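PDB 3NZE: putative transcriptional regulator, sugar-binding family from Arthrobacter aurescens, which probably binds DNA and a sugar-type effector as a transcriptional regulator of the SorC family, this chain being its putative sugar-binding domain. Local coordinates for residues A91-M94 with Q95-I99; V189-V192 with A193-F196. All blocks are in the same frame, centred on the assembly; numbering follows the deposited sequence.

Contact 1. Residues A91-M94 with Q95-I99; sequences AGNM and QTTGI
The carboxamide of Asn93 is gripped at OD1 from opposite faces, by Gln95 N and Thr97 N. The Gln95 N to Asn93 OD1 bond is 3.0 Å and bent, 141° at the hydrogen; Thr97 N to Asn93 OD1 is as long but straighter, at 158°. Each donor stands well out of the amide plane, on its own side, and not on a lone pair. Asn93 CG sits between its own backbone N and carbonyl carbon (chi1 66°), folding OD1 over the following residues. Across the amide, ND2 bonds to Gly172 O. Asn93 to Thr96 form a type I beta turn, closed by Thr96 N to Asn93 O at 2.8 Å, and the bond from Gln95 N adds an Asx turn. Thr96 has positive phi and Asn93 N bonds to Thr97 O at 3.1 Å, so a G1-type bulge follows. A water joins the arms, accepting from Gly92 N and donating to Thr97 O. With an alanine in place of Asn93, the amides of Gln95 and Thr97 would probably lose their shared acceptor, and Gly172 O its side-chain donor. At the corners, the side chains of selenomethionine Met94 and Gln95 run side by side, Met94 CG 3.4 Å from Gln95 NE2. Ile99 CG1 packs 3.8 Å from Gly92 CA. Gly92 CA and Gly98 CA are 4.7 Å apart, both with backbone angles suited to glycine, and Gly98 occupies the N-cap position of helix 99-113.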
ATOM      1  N   ALA A  91       0.297  13.811   2.127  1.00 17.34           N
ATOM      2  CA  ALA A  91       1.559  13.998   1.403  1.00 15.37           C
ATOM      3  C   ALA A  91       2.223  15.300   1.802  1.00 18.99           C
ATOM      4  O   ALA A  91       1.546  16.286   2.085  1.00 17.74           O
ATOM      5  CB  ALA A  91       1.343  13.966  -0.122  1.00 16.54           C
ATOM      6  N   GLY A  92       3.551  15.304   1.786  1.00 13.79           N
ATOM      7  CA  GLY A  92       4.306  16.480   2.179  1.00 18.19           C
ATOM      8  C   GLY A  92       4.981  16.195   3.504  1.00 20.40           C
ATOM      9  O   GLY A  92       4.326  16.160   4.543  1.00 21.90           O
ATOM     10  N   ASN A  93       6.294  15.983   3.475  1.00 20.82           N
ATOM     11  CA  ASN A  93       7.003  15.611   4.695  1.00 23.42           C
ATOM     12  C   ASN A  93       8.009  16.666   5.148  1.00 24.57           C
ATOM     13  O   ASN A  93       8.080  17.769   4.585  1.00 23.67           O
ATOM     14  CB  ASN A  93       7.665  14.238   4.519  1.00 21.68           C
ATOM     15  CG  ASN A  93       8.764  14.263   3.492  1.00 21.08           C
ATOM     16  OD1 ASN A  93       9.175  15.331   3.049  1.00 18.96           O
ATOM     17  ND2 ASN A  93       9.243  13.088   3.099  1.00 22.86           N
HETATM   18  N   MSE A  94       8.798  16.328   6.162  1.00 20.34           N
HETATM   19  CA  MSE A  94       9.701  17.297   6.769  1.00 25.20           C
HETATM   20  C   MSE A  94      10.855  17.685   5.859  1.00 23.18           C
HETATM   21  O   MSE A  94      11.618  18.591   6.179  1.00 26.55           O
HETATM   22  CB  MSE A  94      10.237  16.762   8.100  1.00 26.58           C
HETATM   23  CG  MSE A  94      11.074  15.507   7.964  1.00 29.56           C
HETATM   24 SE   MSE A  94      11.627  14.875   9.720  0.66 42.64          SE
HETATM   25  CE  MSE A  94       9.918  14.156  10.297  1.00 40.23           C
ATOM     26  N   GLN A  95      10.983  16.991   4.733  1.00 23.11           N
ATOM     27  CA  GLN A  95      11.977  17.327   3.714  1.00 23.57           C
ATOM     28  C   GLN A  95      11.374  18.196   2.609  1.00 22.25           C
ATOM     29  O   GLN A  95      12.087  18.617   1.706  1.00 23.04           O
ATOM     30  CB  GLN A  95      12.538  16.058   3.065  1.00 27.79           C
ATOM     31  CG  GLN A  95      12.868  14.942   4.044  1.00 37.99           C
ATOM     32  CD  GLN A  95      13.941  15.349   5.027  1.00 41.66           C
ATOM     33  OE1 GLN A  95      14.819  16.147   4.702  1.00 43.35           O
ATOM     34  NE2 GLN A  95      13.876  14.801   6.238  1.00 36.88           N
ATOM     35  N   THR A  96      10.069  18.456   2.691  1.00 23.29           N
ATOM     36  CA  THR A  96       9.320  19.171   1.638  1.00 18.47           C
ATOM     37  C   THR A  96       9.167  18.328   0.373  1.00 21.27           C
ATOM     38  O   THR A  96       9.131  18.842  -0.752  1.00 20.01           O
ATOM     39  CB  THR A  96       9.879  20.611   1.336  1.00 19.25           C
ATOM     40  OG1 THR A  96      11.084  20.536   0.563  1.00 20.27           O
ATOM     41  CG2 THR A  96      10.145  21.365   2.624  1.00 26.63           C
ATOM     42  N   THR A  97       9.053  17.022   0.583  1.00 20.20           N
ATOM     43  CA  THR A  97       8.923  16.063  -0.494  1.00 21.64           C
ATOM     44  C   THR A  97       7.569  15.373  -0.433  1.00 18.95           C
ATOM     45  O   THR A  97       7.070  15.049   0.644  1.00 20.14           O
ATOM     46  CB  THR A  97      10.013  14.980  -0.394  1.00 22.00           C
ATOM     47  OG1 THR A  97      11.296  15.614  -0.299  1.00 25.75           O
ATOM     48  CG2 THR A  97       9.977  14.063  -1.612  1.00 24.77           C
ATOM     49  N   GLY A  98       6.968  15.156  -1.595  1.00 20.50           N
ATOM     50  CA  GLY A  98       5.817  14.284  -1.655  1.00 21.02           C
ATOM     51  C   GLY A  98       4.594  14.817  -2.364  1.00 23.42           C
ATOM     52  O   GLY A  98       3.847  14.043  -2.949  1.00 21.20           O
ATOM     53  N   ILE A  99       4.356  16.125  -2.287  1.00 22.01           N
ATOM     54  CA  ILE A  99       3.077  16.632  -2.772  1.00 19.53           C
ATOM     55  C   ILE A  99       2.926  16.455  -4.281  1.00 17.98           C
ATOM     56  O   ILE A  99       1.909  15.955  -4.750  1.00 22.16           O
ATOM     57  CB  ILE A  99       2.826  18.095  -2.357  1.00 21.41           C
ATOM     58  CG1 ILE A  99       2.775  18.190  -0.828  1.00 18.98           C
ATOM     59  CG2 ILE A  99       1.509  18.583  -2.949  1.00 22.45           C
ATOM     60  CD1 ILE A  99       2.630  19.627  -0.300  1.00 20.22           C
TER
HETATM   61  O   HOH W   1       5.321  13.176   1.468  1.00 17.97           O

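Contact 2. Residues V189-V192 with A193-F196; sequences VGDV and ATVF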
ATOM      1  N   VAL A 189       6.746  -4.296  12.321  1.00 20.64           N
ATOM      2  CA  VAL A 189       7.485  -4.876  11.197  1.00 19.43           C
ATOM      3  C   VAL A 189       7.233  -4.159   9.870  1.00 23.23           C
ATOM      4  O   VAL A 189       7.952  -4.382   8.898  1.00 21.97           O
ATOM      5  CB  VAL A 189       7.218  -6.397  11.021  1.00 22.09           C
ATOM      6  CG1 VAL A 189       7.648  -7.146  12.272  1.00 23.42           C
ATOM      7  CG2 VAL A 189       5.761  -6.661  10.734  1.00 21.14           C
ATOM      8  N   GLY A 190       6.223  -3.297   9.826  1.00 19.19           N
ATOM      9  CA  GLY A 190       5.858  -2.668   8.571  1.00 18.78           C
ATOM     10  C   GLY A 190       4.594  -1.839   8.643  1.00 22.00           C
ATOM     11  O   GLY A 190       4.040  -1.611   9.722  1.00 18.62           O
ATOM     12  N   ASP A 191       4.128  -1.382   7.484  1.00 18.46           N
ATOM     13  CA  ASP A 191       2.951  -0.532   7.438  1.00 18.80           C
ATOM     14  C   ASP A 191       2.211  -0.690   6.132  1.00 18.07           C
ATOM     15  O   ASP A 191       2.781  -1.088   5.118  1.00 17.99           O
ATOM     16  CB  ASP A 191       3.315   0.958   7.628  1.00 21.06           C
ATOM     17  CG  ASP A 191       3.792   1.632   6.328  1.00 22.13           C
ATOM     18  OD1 ASP A 191       5.010   1.596   6.055  1.00 21.41           O
ATOM     19  OD2 ASP A 191       2.956   2.196   5.577  1.00 22.58           O
ATOM     20  N   VAL A 192       0.922  -0.386   6.179  1.00 19.97           N
ATOM     21  CA  VAL A 192       0.170  -0.125   4.971  1.00 16.83           C
ATOM     22  C   VAL A 192      -0.447   1.247   5.134  1.00 17.72           C
ATOM     23  O   VAL A 192      -1.089   1.529   6.153  1.00 18.01           O
ATOM     24  CB  VAL A 192      -0.928  -1.166   4.766  1.00 17.82           C
ATOM     25  CG1 VAL A 192      -1.962  -0.640   3.783  1.00 20.41           C
ATOM     26  CG2 VAL A 192      -0.307  -2.462   4.265  1.00 18.91           C
ATOM     27  N   ALA A 193      -0.233   2.108   4.140  1.00 17.64           N
ATOM     28  CA  ALA A 193      -0.784   3.470   4.149  1.00 21.95           C
ATOM     29  C   ALA A 193      -0.352   4.287   5.376  1.00 20.82           C
ATOM     30  O   ALA A 193      -1.081   5.172   5.842  1.00 20.68           O
ATOM     31  CB  ALA A 193      -2.319   3.417   4.036  1.00 24.90           C
ATOM     32  N   THR A 194       0.844   3.982   5.873  1.00 19.35           N
ATOM     33  CA  THR A 194       1.430   4.607   7.062  1.00 23.15           C
ATOM     34  C   THR A 194       0.785   4.180   8.386  1.00 18.59           C
ATOM     35  O   THR A 194       1.043   4.786   9.426  1.00 21.19           O
ATOM     36  CB  THR A 194       1.568   6.170   6.959  1.00 20.15           C
ATOM     37  OG1 THR A 194       0.318   6.810   7.257  1.00 24.85           O
ATOM     38  CG2 THR A 194       2.069   6.582   5.581  1.00 21.90           C
ATOM     39  N   VAL A 195      -0.039   3.129   8.354  1.00 17.59           N
ATOM     40  CA  VAL A 195      -0.561   2.532   9.582  1.00 16.25           C
ATOM     41  C   VAL A 195       0.212   1.246   9.865  1.00 17.66           C
ATOM     42  O   VAL A 195       0.199   0.314   9.062  1.00 20.43           O
ATOM     43  CB  VAL A 195      -2.071   2.218   9.508  1.00 17.80           C
ATOM     44  CG1 VAL A 195      -2.591   1.702  10.861  1.00 20.43           C
ATOM     45  CG2 VAL A 195      -2.865   3.446   9.080  1.00 18.80           C
ATOM     46  N   PHE A 196       0.892   1.215  10.999  1.00 20.24           N
ATOM     47  CA  PHE A 196       1.852   0.162  11.308  1.00 20.22           C
ATOM     48  C   PHE A 196       1.235  -1.064  11.960  1.00 19.16           C
ATOM     49  O   PHE A 196       0.164  -0.987  12.579  1.00 19.40           O
ATOM     50  CB  PHE A 196       2.941   0.737  12.212  1.00 23.43           C
ATOM     51  CG  PHE A 196       3.719   1.854  11.567  1.00 22.45           C
ATOM     52  CD1 PHE A 196       4.901   1.584  10.905  1.00 18.03           C
ATOM     53  CD2 PHE A 196       3.251   3.160  11.606  1.00 26.87           C
ATOM     54  CE1 PHE A 196       5.619   2.605  10.286  1.00 19.56           C
ATOM     55  CE2 PHE A 196       3.965   4.190  10.997  1.00 28.08           C
ATOM     56  CZ  PHE A 196       5.151   3.906  10.336  1.00 24.10           C
TER
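Asp191 turns its carboxylate toward the hairpin turn because CG stands between the backbone N and the carbonyl carbon (chi1 82°). Phe196 has CG beside its backbone N (chi1 -62°), which brings the ring under Asp191 CB. The OD2 branch of Asp191 accepts from Thr194 N at 2.8 Å. This donor meets the anti side of the carboxylate, 30° out of its plane. The other branch, OD1, is hydrogen-bonded to Tyr170 OH, so both oxygens of this buried acid have partners; the ring of the same tyrosine also meets the Phe196 ring, the two planes inclined to each other. That second bond would help fix the rotation of the carboxylate. The CB of Asp191 makes a CH-pi contact over one face of the Phe196 ring, 4.0 Å from the ring centroid and offset toward the rim.

The backbone forms a tight antiparallel beta hairpin with a type I' turn from Val192 to Val195. Ala193 and Thr194 occupy its corners, both with positive phi. Val192 and Val195 are the hydrogen-bonded pair, with Val195 N to Val192 O at 2.9 Å and Val192 N to Val195 O at 3.1 Å. Next along, Asp191 and Phe196 form a non-hydrogen-bonded pair. At the turn, Thr194 OG1 donates to Ala193 O at 2.6 Å and also bonds to Ser212 OG. Outside the hairpin, Val195 O bonds to His217 NE2 at the start of helix 217-221. Strand 188-192 pairs on one edge with strand 195-198 and on the other, also antiparallel, with strand 153-160 of the central mixed sheet.

In the fold
Contact 1 and contact 2 are both short chain reversals within the putative sugar-binding domain. Their centres lie 18 Å apart, with nearest atoms about 8 Å apart and no touch. Contact 1 is at the surface, between strand 84-87 and helix 99-113, while contact 2 is buried. The centre of contact 1 lies about 18 Å from the centre of the chain, that of contact 2 about 8 Å. Strands 84-87 and 188-192 belong to the same mixed sheet, linked through strands 59-62 and 153-160. Thr96 in contact 1 is a calcium-binding residue in a structure of this protein, but no calcium is bound to this chain here. Contact 2 includes no annotated site residue.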